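Local coordinates for putative heme binding protein (Tannerella forsythia, PDB 6EU8) that probably binds heme as a member of the HmuY-like family, with heme-binding properties that differ from those of Porphyromonas gingivalis HmuY, at residues A[35-47]-A[54-66]. Residues are numbered along the deposited sequence; the frame is centred on the assembly and turned at random. Where two conformers were deposited one is given.
Sequences TETHRDFSEWHVM and ETIPAKGSEADIK
The ring of Phe41 lies against the backbone of 60-62: Ser61 O sits over one face, 3.4 Å from CZ, with Glu62 N beside it, while Arg39 O covers the opposite face and Lys59 O meets the edge near CD1. The Arg39 guanidinium is likewise layered, Lys59 CD over one face and Trp44 CZ2 over the other. With CG anti to the backbone N (chi1 -179°) and the chain extended on to NE, Arg39 reaches Ile56 CG2, and three waters in the guanidinium plane link it to the backbone of Pro57 and Lys59, one of the guanidinium bonds being weak. One of these waters accepts from Lys59 N (2.9 Å). The segments thus illustrate how pairing in a beta hairpin, strands 44-48 and 51-56, gives way to loops 40-43 and 57-61 joined through side chains and water; strand 35-39 belongs to another sheet. Within the hairpin, Trp44 and Ile56 are an antiparallel hydrogen-bonded pair, with Ile56 N 2.9 Å from Trp44 O; Val46 CG2 packs on Ile56 CD1. At the far end, His38 NE2 orients the Glu36 carboxylate through the anti lone pair of OE1 (2.7 Å, 172°), in the imidazole plane. Across the contact, Lys66 N takes the syn lone pair of Glu36 OE1 (3.0 Å), and Ile67 N bonds to OE2.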
loop_
_atom_site.group_PDB
_atom_site.type_symbol
_atom_site.label_atom_id
_atom_site.label_comp_id
_atom_site.label_asym_id
_atom_site.label_seq_id
_atom_site.Cartn_x
_atom_site.Cartn_y
_atom_site.Cartn_z
ATOM N N THR A 35 -4.516 10.696 7.754
ATOM C CA THR A 35 -4.639 9.230 7.600
ATOM C C THR A 35 -5.822 8.683 8.393
ATOM O O THR A 35 -6.280 9.329 9.347
ATOM C CB THR A 35 -3.381 8.477 8.047
ATOM O OG1 THR A 35 -3.215 8.607 9.465
ATOM C CG2 THR A 35 -2.153 8.963 7.327
ATOM N N GLU A 36 -6.316 7.508 7.979
ATOM C CA GLU A 36 -7.404 6.760 8.646
ATOM C C GLU A 36 -7.132 5.269 8.509
ATOM O O GLU A 36 -6.769 4.809 7.418
ATOM C CB GLU A 36 -8.770 7.057 8.008
ATOM C CG GLU A 36 -9.678 7.995 8.788
ATOM C CD GLU A 36 -10.974 8.302 8.042
ATOM O OE1 GLU A 36 -11.731 7.378 7.658
ATOM O OE2 GLU A 36 -11.249 9.494 7.812
ATOM N N THR A 37 -7.304 4.534 9.606
ATOM C CA THR A 37 -7.081 3.100 9.619
ATOM C C THR A 37 -8.432 2.373 9.800
ATOM O O THR A 37 -9.183 2.680 10.741
ATOM C CB THR A 37 -6.063 2.691 10.702
ATOM O OG1 THR A 37 -4.806 3.360 10.467
ATOM C CG2 THR A 37 -5.830 1.190 10.737
ATOM N N HIS A 38 -8.750 1.413 8.921
ATOM C CA HIS A 38 -9.995 0.629 9.026
ATOM C C HIS A 38 -9.737 -0.838 8.704
ATOM O O HIS A 38 -8.896 -1.158 7.857
ATOM C CB HIS A 38 -11.046 1.090 8.029
ATOM C CG HIS A 38 -11.484 2.511 8.210
ATOM N ND1 HIS A 38 -12.502 2.865 9.070
ATOM C CD2 HIS A 38 -11.027 3.659 7.665
ATOM C CE1 HIS A 38 -12.672 4.176 9.023
ATOM N NE2 HIS A 38 -11.785 4.685 8.185
ATOM N N ARG A 39 -10.463 -1.725 9.373
ATOM C CA ARG A 39 -10.455 -3.155 9.076
ATOM C C ARG A 39 -10.892 -3.402 7.622
ATOM O O ARG A 39 -11.838 -2.771 7.137
ATOM C CB ARG A 39 -11.408 -3.893 10.044
ATOM C CG ARG A 39 -11.500 -5.405 9.877
ATOM C CD ARG A 39 -12.505 -5.997 10.879
ATOM N NE ARG A 39 -12.721 -7.440 10.779
ATOM C CZ ARG A 39 -13.439 -8.048 9.842
ATOM N NH1 ARG A 39 -14.007 -7.334 8.895
ATOM N NH2 ARG A 39 -13.571 -9.373 9.846
ATOM N N ASP A 40 -10.171 -4.275 6.923
ATOM C CA ASP A 40 -10.518 -4.689 5.544
ATOM C C ASP A 40 -12.011 -4.999 5.417
ATOM O O ASP A 40 -12.565 -5.671 6.297
ATOM C CB ASP A 40 -9.614 -5.867 5.119
ATOM C CG ASP A 40 -9.938 -6.405 3.738
ATOM O OD1 ASP A 40 -10.922 -7.162 3.625
ATOM O OD2 ASP A 40 -9.195 -6.068 2.767
ATOM N N PHE A 41 -12.644 -4.505 4.332
ATOM C CA PHE A 41 -14.114 -4.554 4.120
ATOM C C PHE A 41 -14.657 -5.765 3.344
ATOM O O PHE A 41 -15.877 -5.866 3.118
ATOM C CB PHE A 41 -14.611 -3.235 3.417
ATOM C CG PHE A 41 -14.219 -1.953 4.138
ATOM C CD1 PHE A 41 -14.666 -1.695 5.424
ATOM C CD2 PHE A 41 -13.405 -1.005 3.539
ATOM C CE1 PHE A 41 -14.326 -0.517 6.088
ATOM C CE2 PHE A 41 -13.026 0.164 4.216
ATOM C CZ PHE A 41 -13.486 0.390 5.503
ATOM N N SER A 42 -13.800 -6.721 2.964
ATOM C CA SER A 42 -14.242 -7.863 2.179
ATOM C C SER A 42 -14.845 -8.980 3.069
ATOM O O SER A 42 -14.698 -8.954 4.288
ATOM C CB SER A 42 -13.082 -8.385 1.331
ATOM O OG SER A 42 -12.112 -9.053 2.102
ATOM N N GLU A 43 -15.506 -9.952 2.439
ATOM C CA GLU A 43 -15.850 -11.182 3.142
ATOM C C GLU A 43 -14.527 -11.975 3.337
ATOM O O GLU A 43 -13.778 -12.165 2.393
ATOM C CB GLU A 43 -16.893 -12.022 2.388
ATOM C CG GLU A 43 -17.267 -13.279 3.144
ATOM C CD GLU A 43 -18.369 -14.052 2.458
ATOM O OE1 GLU A 43 -18.075 -14.861 1.540
ATOM O OE2 GLU A 43 -19.544 -13.780 2.832
ATOM N N TRP A 44 -14.236 -12.373 4.576
ATOM C CA TRP A 44 -12.960 -13.087 4.829
ATOM C C TRP A 44 -13.182 -14.587 4.754
ATOM O O TRP A 44 -14.255 -15.088 5.125
ATOM C CB TRP A 44 -12.382 -12.701 6.159
ATOM C CG TRP A 44 -11.869 -11.273 6.287
ATOM C CD1 TRP A 44 -11.944 -10.261 5.353
ATOM C CD2 TRP A 44 -11.289 -10.692 7.452
ATOM N NE1 TRP A 44 -11.396 -9.106 5.870
ATOM C CE2 TRP A 44 -10.977 -9.342 7.152
ATOM C CE3 TRP A 44 -10.957 -11.201 8.715
ATOM C CZ2 TRP A 44 -10.389 -8.472 8.095
ATOM C CZ3 TRP A 44 -10.383 -10.349 9.648
ATOM C CH2 TRP A 44 -10.069 -9.014 9.328
ATOM N N HIS A 45 -12.169 -15.291 4.256
ATOM C CA HIS A 45 -12.283 -16.706 3.937
ATOM C C HIS A 45 -11.179 -17.469 4.667
ATOM O O HIS A 45 -9.974 -17.163 4.491
ATOM C CB HIS A 45 -12.247 -16.932 2.430
ATOM C CG HIS A 45 -13.464 -16.382 1.721
ATOM N ND1 HIS A 45 -13.451 -16.001 0.408
ATOM C CD2 HIS A 45 -14.733 -16.202 2.160
ATOM C CE1 HIS A 45 -14.655 -15.560 0.065
ATOM N NE2 HIS A 45 -15.448 -15.663 1.116
ATOM N N VAL A 46 -11.616 -18.415 5.517
ATOM C CA VAL A 46 -10.676 -19.278 6.286
ATOM C C VAL A 46 -10.313 -20.454 5.402
ATOM O O VAL A 46 -11.184 -21.189 4.918
ATOM C CB VAL A 46 -11.296 -19.736 7.617
ATOM C CG1 VAL A 46 -10.366 -20.681 8.390
ATOM C CG2 VAL A 46 -11.648 -18.563 8.488
ATOM N N MET A 47 -9.019 -20.606 5.131
ATOM C CA MET A 47 -8.501 -21.712 4.324
ATOM C C MET A 47 -7.996 -22.762 5.307
ATOM O O MET A 47 -7.255 -22.436 6.234
ATOM C CB MET A 47 -7.337 -21.258 3.448
ATOM C CG MET A 47 -7.697 -20.235 2.413
ATOM S SD MET A 47 -8.848 -20.958 1.218
ATOM C CE MET A 47 -9.614 -19.430 0.756
ATOM N N GLU A 54 -14.403 -21.906 5.806
ATOM C CA GLU A 54 -15.331 -21.078 6.552
ATOM C C GLU A 54 -15.350 -19.654 6.029
ATOM O O GLU A 54 -14.392 -19.211 5.367
ATOM C CB GLU A 54 -14.983 -21.049 8.032
ATOM C CG GLU A 54 -15.310 -22.346 8.719
ATOM C CD GLU A 54 -14.736 -22.461 10.116
ATOM O OE1 GLU A 54 -14.295 -21.445 10.707
ATOM O OE2 GLU A 54 -14.740 -23.604 10.618
ATOM N N THR A 55 -16.442 -18.944 6.340
ATOM C CA THR A 55 -16.549 -17.512 6.022
ATOM C C THR A 55 -16.660 -16.668 7.285
ATOM O O THR A 55 -17.160 -17.125 8.332
ATOM C CB THR A 55 -17.803 -17.174 5.178
ATOM O OG1 THR A 55 -18.980 -17.507 5.923
ATOM C CG2 THR A 55 -17.806 -17.885 3.916
ATOM N N ILE A 56 -16.208 -15.422 7.199
ATOM C CA ILE A 56 -16.396 -14.404 8.223
ATOM C C ILE A 56 -17.098 -13.232 7.536
ATOM O O ILE A 56 -16.595 -12.755 6.513
ATOM C CB ILE A 56 -15.054 -13.960 8.850
ATOM C CG1 ILE A 56 -14.332 -15.145 9.555
ATOM C CG2 ILE A 56 -15.273 -12.824 9.842
ATOM C CD1 ILE A 56 -12.874 -14.848 9.867
ATOM N N PRO A 57 -18.246 -12.761 8.084
ATOM C CA PRO A 57 -19.032 -11.791 7.338
ATOM C C PRO A 57 -18.311 -10.490 7.041
ATOM O O PRO A 57 -17.584 -9.984 7.877
ATOM C CB PRO A 57 -20.218 -11.501 8.264
ATOM C CG PRO A 57 -20.314 -12.633 9.176
ATOM C CD PRO A 57 -18.928 -13.171 9.330
ATOM N N ALA A 58 -18.552 -9.950 5.865
ATOM C CA ALA A 58 -18.093 -8.617 5.484
ATOM C C ALA A 58 -18.646 -7.575 6.467
ATOM O O ALA A 58 -19.844 -7.646 6.817
ATOM C CB ALA A 58 -18.537 -8.285 4.081
ATOM N N LYS A 59 -17.800 -6.647 6.914
ATOM C CA LYS A 59 -18.204 -5.588 7.854
ATOM C C LYS A 59 -17.794 -4.214 7.347
ATOM O O LYS A 59 -16.670 -4.014 6.881
ATOM C CB LYS A 59 -17.617 -5.859 9.240
ATOM C CG LYS A 59 -18.291 -7.022 9.956
ATOM C CD LYS A 59 -17.431 -7.615 11.059
ATOM C CE LYS A 59 -17.943 -8.990 11.483
ATOM N NZ LYS A 59 -17.271 -10.111 10.766
ATOM N N GLY A 60 -18.702 -3.240 7.473
ATOM C CA GLY A 60 -18.458 -1.896 6.959
ATOM C C GLY A 60 -18.374 -1.775 5.443
ATOM O O GLY A 60 -18.758 -2.672 4.697
ATOM N N SER A 61 -17.859 -0.639 5.000
ATOM C CA SER A 61 -17.615 -0.366 3.596
ATOM C C SER A 61 -16.721 0.866 3.450
ATOM O O SER A 61 -16.474 1.613 4.416
ATOM C CB SER A 61 -18.915 -0.141 2.821
ATOM O OG SER A 61 -19.392 1.174 3.045
ATOM N N GLU A 62 -16.244 1.088 2.233
ATOM C CA GLU A 62 -15.401 2.251 1.936
ATOM C C GLU A 62 -16.104 3.594 2.196
ATOM O O GLU A 62 -15.432 4.605 2.380
ATOM C CB GLU A 62 -14.834 2.182 0.512
ATOM C CG GLU A 62 -13.759 1.092 0.351
ATOM C CD GLU A 62 -12.970 1.189 -0.948
ATOM O OE1 GLU A 62 -13.199 2.145 -1.723
ATOM O OE2 GLU A 62 -12.100 0.318 -1.188
ATOM N N ALA A 63 -17.441 3.593 2.255
ATOM C CA ALA A 63 -18.178 4.777 2.727
ATOM C C ALA A 63 -17.850 5.190 4.168
ATOM O O ALA A 63 -18.052 6.347 4.538
ATOM C CB ALA A 63 -19.683 4.570 2.558
ATOM N N ASP A 64 -17.330 4.263 4.977
ATOM C CA ASP A 64 -16.825 4.579 6.322
ATOM C C ASP A 64 -15.553 5.426 6.356
ATOM O O ASP A 64 -15.159 5.881 7.431
ATOM C CB ASP A 64 -16.568 3.298 7.122
ATOM C CG ASP A 64 -17.807 2.426 7.268
ATOM O OD1 ASP A 64 -18.919 2.944 7.113
ATOM O OD2 ASP A 64 -17.672 1.222 7.554
ATOM N N ILE A 65 -14.891 5.599 5.210
ATOM C CA ILE A 65 -13.684 6.418 5.129
ATOM C C ILE A 65 -14.119 7.871 4.942
ATOM O O ILE A 65 -14.741 8.208 3.937
ATOM C CB ILE A 65 -12.752 6.021 3.952
ATOM C CG1 ILE A 65 -12.403 4.522 3.977
ATOM C CG2 ILE A 65 -11.479 6.868 4.000
ATOM C CD1 ILE A 65 -11.854 4.010 2.661
ATOM N N LYS A 66 -13.783 8.727 5.898
ATOM C CA LYS A 66 -14.235 10.136 5.846
ATOM C C LYS A 66 -13.334 11.055 5.007
ATOM O O LYS A 66 -13.839 11.949 4.309
ATOM C CB LYS A 66 -14.418 10.682 7.267
ATOM C CG LYS A 66 -15.255 9.787 8.180
ATOM C CD LYS A 66 -16.521 9.274 7.493
ATOM C CE LYS A 66 -17.486 8.610 8.465
ATOM N NZ LYS A 66 -18.640 7.998 7.745
HETATM O O HOH W 1 -15.017 -7.061 6.204
HETATM O O HOH W 2 -14.759 -10.107 7.279
HETATM O O HOH W 3 -14.311 -4.208 8.302
HETATM O O HOH W 4 -18.288 -4.726 3.123
HETATM O O HOH W 5 -20.435 -11.535 4.202
#